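Local coordinates for aromatic-L-amino-acid decarboxylase (Catharanthus roseus, PDB 6EEW), which catalyses the pyridoxal 5'-phosphate-dependent decarboxylation of L-tryptophan to tryptamine and of 5-hydroxy-L-tryptophan to serotonin, at residues V139-A144 and S152-G157; I163-S168 and Y324-C329; W283-A288 and V310-L315. All coordinates share one frame; numbering follows the deposited sequence.

Contact 1: V139-A144 and S152-G157; sequences VMDWLA and SFMFSG
Two groups of Ser-156 converge on Asp-141 OD2: the backbone N is a firm donor at 2.9 Å, and the hydroxyl OG adds a weak bond at 3.3 Å. The other carboxylate oxygen is held as well, since Phe-155 N donates to Asp-141 OD1 over 2.8 Å. OD1 and OD2 each accept the backbone bond through the syn lone pair, the one on the side of the other oxygen, so two consecutive N-H groups face the carboxylate and limit its rotation. The aspartate reaches them because its CG lies anti to the carbonyl carbon and beside the helix N (chi1 -84°), which swings the acid off the helix and into the loop. Such a grip would be expected to stabilise the ionised form, and Arg-60 of the second subunit adds a long, weak ion pair to OD2.

Apolar contacts flank the acid. The stem of Met-154 passes close to it, CB lying 3.4 Å from Asp-141 OD1, and its chain then runs on extended (chi2 180°) until CE rests 3.9 Å from Ala-144 CB. Phe-155 meets the helix more loosely: Met-140 CB lies at the ring edge, 4.4 Å from Phe-155 CE2.

The two gripped N-H groups belong to the central residues of a tight turn, closed by a weak bond from Gly-157 N to Met-154 O. This is a worked case of a helix aspartate accepting hydrogen bonds from consecutive amides of a turn, here tying helix 130-146 to the loop that leads into strand 160-164 of the large pyridoxal phosphate-binding domain.

Contact 2: I163-S168 and Y324-C329; sequences IQNTTS and YLDCTC
Backbone pairing comes first: Gln-164 and Thr-328 form an antiparallel hydrogen-bonded pair where strand 160-164 ends and strand 328-332 begins. Thr-328 N donates to Gln-164 O over 2.9 Å, fairly straight but approaching from above the carbonyl plane. The return bond from Gln-164 N to Thr-328 O is short, 2.8 Å, yet so bent (127°) that it counts as weak. Ile-163 CA makes a CA-H...O contact with Thr-328 O at 3.3 Å.

One polar side-chain contact follows where the strands part. Thr-328 OG1 sits 3.4 Å from Asn-165 O, a weak bond, and unsettled, since the same proton has another acceptor within reach; the stronger partner of OG1 is Ser-316 OG.

Side-chain carbons also pack on backbone carbonyls. With OG1 anti to the carbonyl carbon (chi1 -72°), the methyl CG2 of Thr-328 is turned to lie 3.3 Å from Thr-166 O, so both branches of the threonine lie against the turn. Asp-326, which follows a cis peptide bond, brings its CB to 3.4 Å from Asn-165 O, while its carboxylate plane stands 59° from the Asn-165 amide.

Apolar packing is slight, with Ile-163 CG2 at 4.4 Å from Cys-327 SG; Leu-378 of helix 375-409 covers both residues.

Helix capping is the last kind. Thr-166 holds the N-cap of helix 167-186, its OG1 bonded to Glu-169 N. From the helix start, Thr-167 N and Ser-168 OG each bond the phosphate of the pyridoxal-modified lysine at position 319. A strand end that turns into a helix N-terminus, offering a backbone amide and a hydroxyl to the cofactor phosphate, is the phosphate cup characteristic of fold type I pyridoxal phosphate enzymes.

Contact 3: W283-A288 and V310-L315; sequences WIHVDA and VDSLSL
His-285 and Trp-283 meet at one hydroxyl, Ser-312 OG, and this is the tightly packed part of the contact, made of direct bonds. Trp-283 NE1 donates to Ser-312 OG over 2.9 Å, with the oxygen almost exactly in the ring plane; His-285 ND1 is bonded to the same Ser-312 OG at 2.6 Å, also edge-on. At the far side of the imidazole, His-285 NE2 reaches Ser-314 OG at 3.0 Å, so a serine holds each nitrogen and the ring cannot easily flip. Both serines place OG between the backbone N and the carbonyl carbon (chi1 47° and 63°), which lifts the hydroxyls to the ring. Asp-311 CB lies over the face of the five-membered ring of Trp-283 in a CH-pi contact, 3.2 Å from its centroid and nearly on the normal.

Beneath this polar face the parallel strands are zipped, for example by Val-286 N to Ser-312 O at 2.8 Å. The other face, of Ile-284, Val-286, Val-310 and Leu-313, is mainly apolar and meets at van der Waals distance, as where Val-286 CG2 and Val-310 CG2 touch crosswise at 4.0 Å. At the Asp-287 end the link is indirect: a bound water bridges the strands, donating to Asp-287 OD1 (2.7 Å) and bonded to Ser-314 OG.

Chemically, Ser-312 OG accepts a hydrogen bond from the indole N-H, while the proton between it and His-285 ND1 could sit on either. Hydrogen bonds thus run from Trp-283 through Ser-312, His-285, Ser-314 and the water to Asp-287, whose carboxylate lies close to N1 of the cofactor, consistent with the aspartate that faces the pyridine nitrogen in fold type I enzymes.

Contacts 2 and 3 share one mixed sheet, whose strands 312-315 and 328-332 are neighbours: Cys-329 N and Leu-315 O are 2.8 Å apart, a probable hydrogen bond. They also meet at the cofactor, Thr-167 CG2 lying 3.3 Å from Asp-287 OD1: contact 2 binds the cofactor phosphate, and Asp-287 of contact 3 lies near the pyridine nitrogen, as in fold type I enzymes. Contact 1 packs outside this centre. Leu-143 CD2 touches Cys-329 SG at 3.9 Å, and Phe-153 CZ reaches Val-310 O at 3.4 Å, linking it to both others. Its centre is about 17 Å from that of contact 2, and contacts 1 and 2 both border the second subunit.

Contact 1: V139-A144 and S152-G157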
loop_
_atom_site.group_PDB
_atom_site.type_symbol
_atom_site.label_atom_id
_atom_site.label_comp_id
_atom_site.label_asym_id
_atom_site.label_seq_id
_atom_site.Cartn_x
_atom_site.Cartn_y
_atom_site.Cartn_z
ATOM N N VAL A 139 12.132 10.687 -10.673
ATOM C CA VAL A 139 11.907 11.354 -9.392
ATOM C C VAL A 139 12.804 10.763 -8.315
ATOM O O VAL A 139 13.306 11.483 -7.442
ATOM C CB VAL A 139 10.426 11.269 -8.986
ATOM C CG1 VAL A 139 10.271 11.381 -7.449
ATOM C CG2 VAL A 139 9.619 12.334 -9.703
ATOM N N MET A 140 13.019 9.449 -8.348
ATOM C CA MET A 140 13.893 8.855 -7.348
ATOM C C MET A 140 15.328 9.327 -7.520
ATOM O O MET A 140 16.027 9.554 -6.531
ATOM C CB MET A 140 13.803 7.327 -7.394
ATOM C CG MET A 140 12.503 6.793 -6.810
ATOM S SD MET A 140 12.306 7.155 -5.050
ATOM C CE MET A 140 13.390 5.960 -4.296
ATOM N N ASP A 141 15.771 9.533 -8.763
ATOM C CA ASP A 141 17.115 10.066 -8.965
ATOM C C ASP A 141 17.205 11.549 -8.563
ATOM O O ASP A 141 18.210 11.986 -7.977
ATOM C CB ASP A 141 17.534 9.863 -10.423
ATOM C CG ASP A 141 18.115 8.466 -10.691
ATOM O OD1 ASP A 141 18.060 7.595 -9.799
ATOM O OD2 ASP A 141 18.634 8.238 -11.807
ATOM N N TRP A 142 16.162 12.335 -8.849
ATOM C CA TRP A 142 16.092 13.712 -8.352
ATOM C C TRP A 142 16.281 13.757 -6.852
ATOM O O TRP A 142 17.136 14.480 -6.326
ATOM C CB TRP A 142 14.735 14.333 -8.672
ATOM C CG TRP A 142 14.617 14.893 -10.017
ATOM C CD1 TRP A 142 15.396 14.614 -11.084
ATOM C CD2 TRP A 142 13.633 15.825 -10.459
ATOM N NE1 TRP A 142 14.966 15.325 -12.186
ATOM C CE2 TRP A 142 13.885 16.084 -11.821
ATOM C CE3 TRP A 142 12.573 16.483 -9.829
ATOM C CZ2 TRP A 142 13.116 16.971 -12.571
ATOM C CZ3 TRP A 142 11.802 17.367 -10.571
ATOM C CH2 TRP A 142 12.081 17.607 -11.930
ATOM N N LEU A 143 15.449 13.001 -6.143
ATOM C CA LEU A 143 15.488 13.040 -4.694
ATOM C C LEU A 143 16.824 12.543 -4.178
ATOM O O LEU A 143 17.400 13.131 -3.257
ATOM C CB LEU A 143 14.329 12.233 -4.142
ATOM C CG LEU A 143 13.659 12.770 -2.894
ATOM C CD1 LEU A 143 13.463 14.245 -3.029
ATOM C CD2 LEU A 143 12.305 12.068 -2.768
ATOM N N ALA A 144 17.359 11.489 -4.797
ATOM C CA ALA A 144 18.658 10.981 -4.387
ATOM C C ALA A 144 19.720 12.068 -4.479
ATOM O O ALA A 144 20.586 12.175 -3.599
ATOM C CB ALA A 144 19.038 9.781 -5.252
ATOM N N SER A 152 25.803 5.261 -6.607
ATOM C CA SER A 152 25.494 3.854 -6.419
ATOM C C SER A 152 24.063 3.620 -5.944
ATOM O O SER A 152 23.646 2.460 -5.837
ATOM C CB SER A 152 26.493 3.246 -5.434
ATOM O OG SER A 152 26.518 3.980 -4.221
ATOM N N PHE A 153 23.296 4.678 -5.682
ATOM C CA PHE A 153 21.886 4.566 -5.326
ATOM C C PHE A 153 20.966 5.070 -6.434
ATOM O O PHE A 153 19.767 5.245 -6.192
ATOM C CB PHE A 153 21.593 5.336 -4.033
ATOM C CG PHE A 153 22.245 4.745 -2.810
ATOM C CD1 PHE A 153 21.612 3.715 -2.111
ATOM C CD2 PHE A 153 23.481 5.215 -2.364
ATOM C CE1 PHE A 153 22.184 3.148 -0.975
ATOM C CE2 PHE A 153 24.069 4.667 -1.227
ATOM C CZ PHE A 153 23.416 3.617 -0.528
ATOM N N MET A 154 21.499 5.367 -7.618
ATOM C CA MET A 154 20.726 6.013 -8.667
ATOM C C MET A 154 20.591 5.116 -9.882
ATOM O O MET A 154 21.516 4.379 -10.245
ATOM C CB MET A 154 21.370 7.342 -9.107
ATOM C CG MET A 154 21.555 8.302 -7.990
ATOM S SD MET A 154 22.313 9.847 -8.510
ATOM C CE MET A 154 22.468 10.621 -6.903
ATOM N N PHE A 155 19.440 5.237 -10.539
ATOM C CA PHE A 155 19.230 4.536 -11.797
ATOM C C PHE A 155 20.222 5.019 -12.848
ATOM O O PHE A 155 20.741 4.221 -13.638
ATOM C CB PHE A 155 17.787 4.749 -12.275
ATOM C CG PHE A 155 16.760 3.976 -11.493
ATOM C CD1 PHE A 155 16.614 2.598 -11.675
ATOM C CD2 PHE A 155 15.947 4.612 -10.571
ATOM C CE1 PHE A 155 15.662 1.870 -10.961
ATOM C CE2 PHE A 155 14.999 3.894 -9.853
ATOM C CZ PHE A 155 14.850 2.516 -10.055
ATOM N N SER A 156 20.496 6.331 -12.876
ATOM C CA SER A 156 21.530 6.858 -13.764
ATOM C C SER A 156 22.909 6.291 -13.444
ATOM O O SER A 156 23.781 6.282 -14.318
ATOM C CB SER A 156 21.570 8.388 -13.689
ATOM O OG SER A 156 21.802 8.821 -12.362
ATOM N N GLY A 157 23.123 5.819 -12.213
ATOM C CA GLY A 157 24.338 5.116 -11.842
ATOM C C GLY A 157 24.160 3.607 -11.817
ATOM O O GLY A 157 23.739 3.009 -12.814
#

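Contact 2: I163-S168 and Y324-C329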
loop_
_atom_site.group_PDB
_atom_site.type_symbol
_atom_site.label_atom_id
_atom_site.label_comp_id
_atom_site.label_asym_id
_atom_site.label_seq_id
_atom_site.Cartn_x
_atom_site.Cartn_y
_atom_site.Cartn_z
ATOM N N ILE A 163 9.285 3.782 -4.903
ATOM C CA ILE A 163 8.319 4.368 -3.981
ATOM C C ILE A 163 7.401 3.261 -3.482
ATOM O O ILE A 163 6.606 2.709 -4.244
ATOM C CB ILE A 163 7.516 5.488 -4.649
ATOM C CG1 ILE A 163 8.458 6.555 -5.186
ATOM C CG2 ILE A 163 6.472 6.048 -3.676
ATOM C CD1 ILE A 163 7.726 7.688 -5.970
ATOM N N GLN A 164 7.542 2.922 -2.206
ATOM C CA GLN A 164 6.663 2.020 -1.487
ATOM C C GLN A 164 5.597 2.823 -0.742
ATOM O O GLN A 164 5.567 4.060 -0.766
ATOM C CB GLN A 164 7.485 1.161 -0.524
ATOM C CG GLN A 164 8.634 0.425 -1.188
ATOM C CD GLN A 164 8.252 -0.962 -1.638
ATOM O OE1 GLN A 164 7.143 -1.419 -1.377
ATOM N NE2 GLN A 164 9.164 -1.641 -2.322
ATOM N N ASN A 165 4.699 2.101 -0.078
ATOM C CA ASN A 165 3.653 2.737 0.714
ATOM C C ASN A 165 4.141 3.106 2.107
ATOM O O ASN A 165 3.803 4.177 2.622
ATOM C CB ASN A 165 2.454 1.792 0.845
ATOM C CG ASN A 165 1.665 1.658 -0.444
ATOM O OD1 ASN A 165 1.348 2.645 -1.094
ATOM N ND2 ASN A 165 1.377 0.428 -0.832
ATOM N N THR A 166 4.916 2.230 2.744
ATOM C CA THR A 166 5.160 2.342 4.171
ATOM C C THR A 166 6.631 2.097 4.450
ATOM O O THR A 166 7.392 1.639 3.590
ATOM C CB THR A 166 4.329 1.343 4.991
ATOM O OG1 THR A 166 4.786 0.009 4.731
ATOM C CG2 THR A 166 2.856 1.431 4.633
ATOM N N THR A 167 7.037 2.428 5.672
ATOM C CA THR A 167 8.358 2.011 6.115
ATOM C C THR A 167 8.377 0.520 6.403
ATOM O O THR A 167 9.359 -0.167 6.099
ATOM C CB THR A 167 8.772 2.814 7.346
ATOM O OG1 THR A 167 8.846 4.191 6.974
ATOM C CG2 THR A 167 10.145 2.368 7.842
ATOM N N SER A 168 7.301 0.000 6.993
ATOM C CA SER A 168 7.283 -1.408 7.360
ATOM C C SER A 168 7.547 -2.294 6.150
ATOM O O SER A 168 8.354 -3.226 6.229
ATOM C CB SER A 168 5.965 -1.767 8.043
ATOM O OG SER A 168 5.972 -1.304 9.389
ATOM N N TYR A 324 0.903 13.493 0.825
ATOM C CA TYR A 324 -0.086 12.855 1.671
ATOM C C TYR A 324 0.310 11.395 1.884
ATOM O O TYR A 324 1.189 10.863 1.197
ATOM C CB TYR A 324 -1.477 12.979 1.043
ATOM C CG TYR A 324 -2.084 14.374 1.112
ATOM C CD1 TYR A 324 -1.685 15.383 0.243
ATOM C CD2 TYR A 324 -3.077 14.669 2.040
ATOM C CE1 TYR A 324 -2.250 16.642 0.302
ATOM C CE2 TYR A 324 -3.638 15.927 2.105
ATOM C CZ TYR A 324 -3.228 16.902 1.239
ATOM O OH TYR A 324 -3.797 18.146 1.319
ATOM N N LEU A 325 -0.320 10.744 2.862
ATOM C CA LEU A 325 -0.278 9.285 2.886
ATOM C C LEU A 325 -0.886 8.745 1.598
ATOM O O LEU A 325 -1.888 9.274 1.115
ATOM C CB LEU A 325 -1.054 8.731 4.080
ATOM C CG LEU A 325 -0.381 8.640 5.450
ATOM C CD1 LEU A 325 -0.271 10.027 6.082
ATOM C CD2 LEU A 325 -1.126 7.659 6.350
ATOM N N ASP A 326 -0.284 7.704 1.020
ATOM C CA ASP A 326 0.960 7.082 1.454
ATOM C C ASP A 326 2.066 7.569 0.558
ATOM O O ASP A 326 1.818 7.951 -0.589
ATOM C CB ASP A 326 0.918 5.550 1.362
ATOM C CG ASP A 326 -0.039 4.923 2.340
ATOM O OD1 ASP A 326 0.049 5.266 3.539
ATOM O OD2 ASP A 326 -0.864 4.076 1.909
ATOM N N CYS A 327 3.294 7.538 1.080
ATOM C CA CYS A 327 4.467 7.833 0.272
ATOM C C CYS A 327 5.736 7.530 1.056
ATOM O O CYS A 327 6.080 8.269 1.984
ATOM C CB CYS A 327 4.449 9.292 -0.184
ATOM S SG CYS A 327 5.681 9.697 -1.434
ATOM N N THR A 328 6.426 6.443 0.705
ATOM C CA THR A 328 7.717 6.099 1.282
ATOM C C THR A 328 8.716 5.837 0.163
ATOM O O THR A 328 8.383 5.174 -0.816
ATOM C CB THR A 328 7.576 4.897 2.192
ATOM O OG1 THR A 328 6.889 5.325 3.368
ATOM C CG2 THR A 328 8.922 4.326 2.548
ATOM N N CYS A 329 9.908 6.411 0.262
ATOM C CA CYS A 329 10.952 6.220 -0.732
ATOM C C CYS A 329 11.987 5.255 -0.198
ATOM O O CYS A 329 12.416 5.372 0.958
ATOM C CB CYS A 329 11.633 7.539 -1.096
ATOM S SG CYS A 329 10.537 8.775 -1.746
#

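Contact 3: W283-A288 and V310-L315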
loop_
_atom_site.group_PDB
_atom_site.type_symbol
_atom_site.label_atom_id
_atom_site.label_comp_id
_atom_site.label_asym_id
_atom_site.label_seq_id
_atom_site.Cartn_x
_atom_site.Cartn_y
_atom_site.Cartn_z
ATOM N N TRP A 283 23.874 -6.701 6.226
ATOM C CA TRP A 283 23.131 -5.721 5.448
ATOM C C TRP A 283 22.644 -4.625 6.377
ATOM O O TRP A 283 21.911 -4.897 7.328
ATOM C CB TRP A 283 21.938 -6.367 4.762
ATOM C CG TRP A 283 21.129 -5.418 3.954
ATOM C CD1 TRP A 283 20.555 -4.248 4.378
ATOM C CD2 TRP A 283 20.701 -5.602 2.605
ATOM N NE1 TRP A 283 19.843 -3.672 3.356
ATOM C CE2 TRP A 283 19.909 -4.490 2.260
ATOM C CE3 TRP A 283 20.924 -6.593 1.646
ATOM C CZ2 TRP A 283 19.359 -4.335 1.001
ATOM C CZ3 TRP A 283 20.375 -6.438 0.399
ATOM C CH2 TRP A 283 19.602 -5.322 0.086
ATOM N N ILE A 284 23.027 -3.390 6.106
ATOM C CA ILE A 284 22.593 -2.270 6.925
ATOM C C ILE A 284 21.569 -1.449 6.156
ATOM O O ILE A 284 21.815 -1.006 5.022
ATOM C CB ILE A 284 23.778 -1.411 7.399
ATOM C CG1 ILE A 284 23.264 -0.257 8.267
ATOM C CG2 ILE A 284 24.648 -0.962 6.224
ATOM C CD1 ILE A 284 24.368 0.505 8.953
ATOM N N HIS A 285 20.415 -1.256 6.782
ATOM C CA HIS A 285 19.352 -0.437 6.235
ATOM C C HIS A 285 19.150 0.732 7.177
ATOM O O HIS A 285 19.060 0.543 8.397
ATOM C CB HIS A 285 18.038 -1.220 6.074
ATOM C CG HIS A 285 16.879 -0.351 5.705
ATOM N ND1 HIS A 285 16.562 -0.045 4.399
ATOM C CD2 HIS A 285 15.999 0.335 6.477
ATOM C CE1 HIS A 285 15.525 0.780 4.381
ATOM N NE2 HIS A 285 15.164 1.021 5.630
ATOM N N VAL A 286 19.087 1.928 6.616
ATOM C CA VAL A 286 18.859 3.136 7.388
ATOM C C VAL A 286 17.390 3.502 7.240
ATOM O O VAL A 286 16.920 3.833 6.139
ATOM C CB VAL A 286 19.790 4.270 6.952
ATOM C CG1 VAL A 286 19.408 5.548 7.648
ATOM C CG2 VAL A 286 21.233 3.886 7.292
ATOM N N ASP A 287 16.669 3.404 8.360
ATOM C CA ASP A 287 15.281 3.850 8.454
ATOM C C ASP A 287 15.306 5.332 8.807
ATOM O O ASP A 287 15.592 5.707 9.947
ATOM C CB ASP A 287 14.511 3.052 9.501
ATOM C CG ASP A 287 13.087 3.573 9.700
ATOM O OD1 ASP A 287 12.583 4.320 8.824
ATOM O OD2 ASP A 287 12.455 3.229 10.723
ATOM N N ALA A 288 15.034 6.176 7.816
ATOM C CA ALA A 288 14.928 7.603 8.060
ATOM C C ALA A 288 13.518 8.061 7.736
ATOM O O ALA A 288 13.334 9.016 6.973
ATOM C CB ALA A 288 15.962 8.376 7.237
ATOM N N VAL A 310 26.399 1.980 3.034
ATOM C CA VAL A 310 25.124 1.480 3.514
ATOM C C VAL A 310 24.414 0.686 2.427
ATOM O O VAL A 310 24.573 0.928 1.225
ATOM C CB VAL A 310 24.265 2.649 4.030
ATOM C CG1 VAL A 310 22.798 2.284 3.967
ATOM C CG2 VAL A 310 24.653 2.936 5.463
ATOM N N ASP A 311 23.623 -0.292 2.860
ATOM C CA ASP A 311 22.959 -1.151 1.894
ATOM C C ASP A 311 21.647 -0.555 1.411
ATOM O O ASP A 311 21.402 -0.498 0.203
ATOM C CB ASP A 311 22.704 -2.516 2.512
ATOM C CG ASP A 311 23.969 -3.227 2.845
ATOM O OD1 ASP A 311 24.701 -3.621 1.911
ATOM O OD2 ASP A 311 24.230 -3.379 4.053
ATOM N N SER A 312 20.829 -0.021 2.313
ATOM C CA SER A 312 19.589 0.571 1.828
ATOM C C SER A 312 19.202 1.737 2.712
ATOM O O SER A 312 19.691 1.878 3.838
ATOM C CB SER A 312 18.443 -0.458 1.741
ATOM O OG SER A 312 18.310 -1.281 2.905
ATOM N N LEU A 313 18.340 2.597 2.165
ATOM C CA LEU A 313 17.884 3.780 2.882
ATOM C C LEU A 313 16.418 4.035 2.573
ATOM O O LEU A 313 15.970 3.817 1.445
ATOM C CB LEU A 313 18.730 5.012 2.514
ATOM C CG LEU A 313 18.098 6.367 2.820
ATOM C CD1 LEU A 313 18.159 6.651 4.321
ATOM C CD2 LEU A 313 18.806 7.447 2.022
ATOM N N SER A 314 15.660 4.471 3.578
ATOM C CA SER A 314 14.274 4.843 3.338
ATOM C C SER A 314 13.916 6.136 4.066
ATOM O O SER A 314 14.466 6.464 5.124
ATOM C CB SER A 314 13.314 3.701 3.729
ATOM O OG SER A 314 13.357 3.399 5.113
ATOM N N LEU A 315 12.992 6.880 3.463
ATOM C CA LEU A 315 12.401 8.050 4.108
ATOM C C LEU A 315 10.971 8.198 3.627
ATOM O O LEU A 315 10.662 7.838 2.499
ATOM C CB LEU A 315 13.200 9.331 3.817
ATOM C CG LEU A 315 13.300 10.046 2.465
ATOM C CD1 LEU A 315 12.150 11.038 2.203
ATOM C CD2 LEU A 315 14.640 10.779 2.421
HETATM O O HOH W 1 11.660 4.847 6.351
#